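Local coordinates for protein diaminopimelate decarboxylase (Phaeodactylum tricornutum, PDB 7JPJ) that probably catalyses the pyridoxal 5'-phosphate-dependent decarboxylation of diaminopimelate to lysine, the last step of lysine biosynthesis, working as a dimer, at residues A[129-132]-A[133-137]; A[212-215]-A[216-220]. One frame throughout, in Å; residues are numbered along the deposited sequence.

Contact 1: residues A[129-132]-A[133-137]; sequences ERFG and EHYAG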
ATOM      1  N   GLU A 129     -27.811 -13.723   9.565  1.00 25.28           N
ATOM      2  CA  GLU A 129     -28.160 -14.730  10.560  1.00 26.65           C
ATOM      3  C   GLU A 129     -27.618 -14.360  11.936  1.00 26.44           C
ATOM      4  O   GLU A 129     -28.303 -14.552  12.947  1.00 27.38           O
ATOM      5  CB  GLU A 129     -27.642 -16.100  10.125  1.00 27.68           C
ATOM      6  CG  GLU A 129     -28.419 -16.712   8.970  1.00 28.86           C
ATOM      7  CD  GLU A 129     -27.787 -17.993   8.461  1.00 30.21           C
ATOM      8  OE1 GLU A 129     -26.585 -18.209   8.729  1.00 29.82           O
ATOM      9  OE2 GLU A 129     -28.492 -18.782   7.799  1.00 31.67           O
ATOM     10  N   ARG A 130     -26.393 -13.829  11.995  1.00 24.09           N
ATOM     11  CA  ARG A 130     -25.850 -13.373  13.272  1.00 25.14           C
ATOM     12  C   ARG A 130     -26.672 -12.220  13.835  1.00 24.57           C
ATOM     13  O   ARG A 130     -26.921 -12.155  15.045  1.00 25.63           O
ATOM     14  CB  ARG A 130     -24.385 -12.965  13.106  1.00 26.03           C
ATOM     15  CG  ARG A 130     -23.443 -14.124  12.791  1.00 26.73           C
ATOM     16  CD  ARG A 130     -22.014 -13.641  12.590  1.00 27.30           C
ATOM     17  NE  ARG A 130     -21.472 -13.041  13.805  1.00 28.40           N
ATOM     18  CZ  ARG A 130     -20.330 -12.363  13.862  1.00 28.08           C
ATOM     19  NH1 ARG A 130     -19.600 -12.193  12.767  1.00 27.09           N
ATOM     20  NH2 ARG A 130     -19.920 -11.852  15.017  1.00 28.54           N
ATOM     21  N   PHE A 131     -27.105 -11.300  12.969  1.00 24.67           N
ATOM     22  CA  PHE A 131     -27.986 -10.222  13.406  1.00 24.67           C
ATOM     23  C   PHE A 131     -29.323 -10.773  13.885  1.00 26.22           C
ATOM     24  O   PHE A 131     -29.835 -10.371  14.937  1.00 27.07           O
ATOM     25  CB  PHE A 131     -28.187  -9.226  12.262  1.00 23.59           C
ATOM     26  CG  PHE A 131     -28.912  -7.973  12.661  1.00 23.58           C
ATOM     27  CD1 PHE A 131     -28.215  -6.879  13.143  1.00 22.92           C
ATOM     28  CD2 PHE A 131     -30.289  -7.886  12.543  1.00 24.48           C
ATOM     29  CE1 PHE A 131     -28.879  -5.721  13.504  1.00 23.16           C
ATOM     30  CE2 PHE A 131     -30.957  -6.736  12.904  1.00 24.70           C
ATOM     31  CZ  PHE A 131     -30.250  -5.651  13.385  1.00 24.04           C
ATOM     32  N   GLY A 132     -29.902 -11.706  13.127  1.00 24.80           N
ATOM     33  CA  GLY A 132     -31.191 -12.262  13.506  1.00 26.52           C
ATOM     34  C   GLY A 132     -31.130 -13.108  14.764  1.00 28.04           C
ATOM     35  O   GLY A 132     -32.075 -13.121  15.557  1.00 29.55           O
ATOM     36  N   GLU A 133     -30.026 -13.835  14.959  1.00 28.17           N
ATOM     37  CA  GLU A 133     -29.852 -14.614  16.182  1.00 29.83           C
ATOM     38  C   GLU A 133     -29.876 -13.720  17.415  1.00 30.22           C
ATOM     39  O   GLU A 133     -30.404 -14.106  18.465  1.00 32.20           O
ATOM     40  CB  GLU A 133     -28.540 -15.403  16.127  1.00 29.64           C
ATOM     41  CG  GLU A 133     -28.598 -16.691  15.313  1.00 30.41           C
ATOM     42  CD  GLU A 133     -27.245 -17.389  15.205  1.00 30.29           C
ATOM     43  OE1 GLU A 133     -27.186 -18.469  14.577  1.00 31.15           O
ATOM     44  OE2 GLU A 133     -26.244 -16.865  15.744  1.00 29.58           O
ATOM     45  N   HIS A 134     -29.317 -12.515  17.305  1.00 27.83           N
ATOM     46  CA  HIS A 134     -29.208 -11.632  18.461  1.00 28.36           C
ATOM     47  C   HIS A 134     -30.483 -10.832  18.700  1.00 29.06           C
ATOM     48  O   HIS A 134     -30.782 -10.486  19.848  1.00 30.58           O
ATOM     49  CB  HIS A 134     -28.019 -10.687  18.281  1.00 26.68           C
ATOM     50  CG  HIS A 134     -27.611  -9.984  19.537  1.00 27.78           C
ATOM     51  ND1 HIS A 134     -28.156  -8.779  19.924  1.00 28.39           N
ATOM     52  CD2 HIS A 134     -26.714 -10.317  20.496  1.00 29.54           C
ATOM     53  CE1 HIS A 134     -27.611  -8.398  21.066  1.00 31.31           C
ATOM     54  NE2 HIS A 134     -26.733  -9.315  21.435  1.00 31.93           N
ATOM     55  N   TYR A 135     -31.239 -10.531  17.647  1.00 28.39           N
ATOM     56  CA  TYR A 135     -32.454  -9.730  17.734  1.00 29.09           C
ATOM     57  C   TYR A 135     -33.665 -10.525  17.265  1.00 30.32           C
ATOM     58  O   TYR A 135     -34.518 -10.021  16.535  1.00 30.17           O
ATOM     59  CB  TYR A 135     -32.320  -8.447  16.919  1.00 27.35           C
ATOM     60  CG  TYR A 135     -31.206  -7.539  17.381  1.00 26.40           C
ATOM     61  CD1 TYR A 135     -31.269  -6.909  18.617  1.00 27.64           C
ATOM     62  CD2 TYR A 135     -30.097  -7.303  16.581  1.00 24.56           C
ATOM     63  CE1 TYR A 135     -30.253  -6.076  19.048  1.00 27.06           C
ATOM     64  CE2 TYR A 135     -29.076  -6.471  17.002  1.00 23.93           C
ATOM     65  CZ  TYR A 135     -29.158  -5.859  18.238  1.00 25.18           C
ATOM     66  OH  TYR A 135     -28.143  -5.027  18.662  1.00 24.82           O
ATOM     67  N   ALA A 136     -33.754 -11.783  17.690  1.00 30.58           N
ATOM     68  CA  ALA A 136     -34.789 -12.682  17.196  1.00 31.94           C
ATOM     69  C   ALA A 136     -36.169 -12.238  17.668  1.00 33.77           C
ATOM     70  O   ALA A 136     -36.396 -12.047  18.868  1.00 35.34           O
ATOM     71  CB  ALA A 136     -34.505 -14.112  17.655  1.00 33.43           C
ATOM     72  N   GLY A 137     -37.091 -12.077  16.717  1.00 33.82           N
ATOM     73  CA  GLY A 137     -38.471 -11.723  16.998  1.00 35.75           C
ATOM     74  C   GLY A 137     -38.652 -10.459  17.814  1.00 35.96           C
ATOM     75  O   GLY A 137     -39.102 -10.523  18.962  1.00 38.08           O
TER
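F131 and Y135 meet ring against ring where helix 125-134 gives way to loop, in the beta-alpha-beta unit that this helix forms with strands 119-122 and 141-147 of the TIM-barrel-like pyridoxal-binding domain. CD2 of Y135 stands 3.5 Å above the F131 ring plane, over its centre. F131 CE1 and Y135 CE2 come within 3.6 Å. The rings meet obliquely, planes at 52° and centroids 4.8 Å apart. The torsions account for the meeting: F131 carries CG anti to its own N (chi1 -171°), whereas in Y135 CG lies beside the backbone N (chi1 -61°). The backbone joins the same two residues, since Y135 N donates to F131 O at 3.1 Å although Y135 is the first residue to leave helical geometry. Two residues earlier, E133 N bonds to E129 O at 2.7 Å, and the extended E133 side chain starts out past that carbonyl, with CG 3.2 Å from E129 O. G132 lies between these two bonds, buried and without a side chain. Both rings also lean on V114 of helix 110-116, and the Y135 hydroxyl is hydrogen-bonded to D115. An alanine in place of F131 would probably open a gap under Y135 CD2 and remove the surface against which that ring rests. The chemistry is thus divided: an aromatic pair packs against the neighbouring helix, while the carboxylates of E129 and E133, whose OE1 atoms are 5.9 Å apart, make no direct contact and may repel each other mildly.

Contact 2: residues A[212-215]-A[216-220]; sequences IWQQ and VATKS
The carbonyl oxygen of Q214 is gripped twice by T218, one turn further along helix 210-222, an outer helix of the TIM-barrel-like cofactor-binding domain. T218 N supplies the regular helical bond at 2.9 Å. The hydroxyl adds a second, with T218 OG1 3.2 Å from Q214 O, and the two donors arrive from opposite faces of the carbonyl plane. OG1 stands above that plane, 36° out of it. A chi1 of -68° sets the hydroxyl beside the threonine's own backbone N, and this is what turns it back toward the preceding turn. V216 O is used in the same manner, accepting from both S220 N and S220 OG, so a serine and a threonine each return a hydroxyl to the residue four places earlier. V216 is buried; its CG2 lies 3.4 Å from I212 O, the carbonyl its own N bonds at 2.9 Å, and its side chain also touches I204. The regular helical pattern continues as A217 N bonds W213 O at 3.0 Å and K219 N bonds Q215 O. The W213 side chain leaves the backbone pointing away from 216-220; its NE1 is hydrogen-bonded to G207 O and its ring stacks with Y239. W213, Q214 and A217 lie against helix 252-270, whereas T218 and K219 are exposed, giving the helix a packed flank and a solvent side. In the second double grip it is the hydroxyl that comes closer, S220 OG lying 2.9 Å from V216 O.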
ATOM      1  N   ILE A 212     -26.791   4.489 -18.165  1.00 32.83           N
ATOM      2  CA  ILE A 212     -26.283   3.374 -17.372  1.00 31.93           C
ATOM      3  C   ILE A 212     -26.774   3.482 -15.934  1.00 30.59           C
ATOM      4  O   ILE A 212     -27.159   2.481 -15.319  1.00 30.48           O
ATOM      5  CB  ILE A 212     -24.745   3.319 -17.448  1.00 31.91           C
ATOM      6  CG1 ILE A 212     -24.286   2.894 -18.847  1.00 33.48           C
ATOM      7  CG2 ILE A 212     -24.178   2.380 -16.383  1.00 31.13           C
ATOM      8  CD1 ILE A 212     -25.020   1.691 -19.403  1.00 34.71           C
ATOM      9  N   TRP A 213     -26.789   4.701 -15.387  1.00 30.32           N
ATOM     10  CA  TRP A 213     -27.228   4.896 -14.011  1.00 29.28           C
ATOM     11  C   TRP A 213     -28.718   4.635 -13.852  1.00 29.11           C
ATOM     12  O   TRP A 213     -29.154   4.171 -12.792  1.00 28.54           O
ATOM     13  CB  TRP A 213     -26.877   6.309 -13.546  1.00 28.50           C
ATOM     14  CG  TRP A 213     -25.420   6.466 -13.261  1.00 28.56           C
ATOM     15  CD1 TRP A 213     -24.462   6.925 -14.118  1.00 29.03           C
ATOM     16  CD2 TRP A 213     -24.746   6.140 -12.040  1.00 27.99           C
ATOM     17  NE1 TRP A 213     -23.232   6.910 -13.502  1.00 28.67           N
ATOM     18  CE2 TRP A 213     -23.381   6.433 -12.225  1.00 28.10           C
ATOM     19  CE3 TRP A 213     -25.166   5.632 -10.808  1.00 27.27           C
ATOM     20  CZ2 TRP A 213     -22.433   6.238 -11.224  1.00 27.48           C
ATOM     21  CZ3 TRP A 213     -24.224   5.438  -9.814  1.00 26.94           C
ATOM     22  CH2 TRP A 213     -22.873   5.738 -10.029  1.00 26.99           C
ATOM     23  N   GLN A 214     -29.511   4.922 -14.884  1.00 31.10           N
ATOM     24  CA  GLN A 214     -30.933   4.601 -14.822  1.00 31.05           C
ATOM     25  C   GLN A 214     -31.151   3.093 -14.789  1.00 31.50           C
ATOM     26  O   GLN A 214     -32.018   2.600 -14.058  1.00 31.07           O
ATOM     27  CB  GLN A 214     -31.664   5.236 -16.004  1.00 31.57           C
ATOM     28  CG  GLN A 214     -33.144   4.905 -16.056  1.00 31.60           C
ATOM     29  CD  GLN A 214     -33.491   4.007 -17.222  1.00 33.44           C
ATOM     30  OE1 GLN A 214     -33.150   4.300 -18.368  1.00 34.80           O
ATOM     31  NE2 GLN A 214     -34.155   2.892 -16.933  1.00 33.50           N
ATOM     32  N   GLN A 215     -30.367   2.340 -15.565  1.00 30.45           N
ATOM     33  CA  GLN A 215     -30.449   0.885 -15.495  1.00 30.98           C
ATOM     34  C   GLN A 215     -29.943   0.359 -14.161  1.00 30.33           C
ATOM     35  O   GLN A 215     -30.445  -0.656 -13.665  1.00 30.35           O
ATOM     36  CB  GLN A 215     -29.665   0.252 -16.642  1.00 32.01           C
ATOM     37  CG  GLN A 215     -30.496   0.017 -17.883  1.00 32.91           C
ATOM     38  CD  GLN A 215     -29.648  -0.125 -19.125  1.00 33.99           C
ATOM     39  OE1 GLN A 215     -29.354   0.858 -19.810  1.00 35.05           O
ATOM     40  NE2 GLN A 215     -29.246  -1.355 -19.426  1.00 33.95           N
ATOM     41  N   VAL A 216     -28.950   1.027 -13.570  1.00 28.72           N
ATOM     42  CA  VAL A 216     -28.506   0.670 -12.226  1.00 28.06           C
ATOM     43  C   VAL A 216     -29.658   0.808 -11.239  1.00 27.26           C
ATOM     44  O   VAL A 216     -29.904  -0.078 -10.412  1.00 27.27           O
ATOM     45  CB  VAL A 216     -27.300   1.537 -11.815  1.00 27.67           C
ATOM     46  CG1 VAL A 216     -27.132   1.546 -10.304  1.00 26.69           C
ATOM     47  CG2 VAL A 216     -26.030   1.041 -12.494  1.00 28.23           C
ATOM     48  N   ALA A 217     -30.397   1.917 -11.328  1.00 27.53           N
ATOM     49  CA  ALA A 217     -31.484   2.166 -10.385  1.00 26.52           C
ATOM     50  C   ALA A 217     -32.636   1.189 -10.595  1.00 26.97           C
ATOM     51  O   ALA A 217     -33.170   0.632  -9.630  1.00 26.50           O
ATOM     52  CB  ALA A 217     -31.972   3.609 -10.513  1.00 25.95           C
ATOM     53  N   THR A 218     -33.033   0.970 -11.850  1.00 24.88           N
ATOM     54  CA  THR A 218     -34.169   0.095 -12.128  1.00 26.10           C
ATOM     55  C   THR A 218     -33.930  -1.311 -11.591  1.00 25.57           C
ATOM     56  O   THR A 218     -34.833  -1.920 -11.004  1.00 25.66           O
ATOM     57  CB  THR A 218     -34.445   0.051 -13.631  1.00 28.25           C
ATOM     58  OG1 THR A 218     -34.927   1.329 -14.068  1.00 29.04           O
ATOM     59  CG2 THR A 218     -35.484  -1.017 -13.957  1.00 29.67           C
ATOM     60  N   LYS A 219     -32.715  -1.834 -11.762  1.00 26.22           N
ATOM     61  CA  LYS A 219     -32.437  -3.201 -11.334  1.00 26.76           C
ATOM     62  C   LYS A 219     -32.424  -3.318  -9.814  1.00 25.92           C
ATOM     63  O   LYS A 219     -32.957  -4.282  -9.255  1.00 26.06           O
ATOM     64  CB  LYS A 219     -31.110  -3.674 -11.929  1.00 27.35           C
ATOM     65  CG  LYS A 219     -30.697  -5.064 -11.483  1.00 27.76           C
ATOM     66  CD  LYS A 219     -30.252  -5.906 -12.668  1.00 28.96           C
ATOM     67  CE  LYS A 219     -30.509  -7.385 -12.412  1.00 28.99           C
ATOM     68  NZ  LYS A 219     -31.562  -7.934 -13.317  1.00 31.80           N
ATOM     69  N   SER A 220     -31.824  -2.344  -9.128  1.00 26.90           N
ATOM     70  CA  SER A 220     -31.776  -2.391  -7.671  1.00 26.03           C
ATOM     71  C   SER A 220     -33.152  -2.180  -7.055  1.00 25.30           C
ATOM     72  O   SER A 220     -33.455  -2.762  -6.006  1.00 24.84           O
ATOM     73  CB  SER A 220     -30.797  -1.345  -7.148  1.00 25.29           C
ATOM     74  OG  SER A 220     -29.566  -1.431  -7.844  1.00 26.13           O
TER

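Contact 1 comes first along the chain and contact 2 follows in series, their centres 31 Å apart and their nearest atoms about 19 Å apart, without touching. Contact 2 lies within the helix of the unit 196-201, 210-222, 232-234; contact 1 covers the end of helix 125-134 and the start of the loop toward strand 141-147. The two units share one parallel sheet, in which strands 141-147 and 196-201 are neighbours. Their helices are consistent with parts of the outer layer round that barrel sheet, so both contacts belong to the scaffold of the pyridoxal-binding domain, away from the D-lysine pocket, although the W213 side chain is about 11 Å from the ligand.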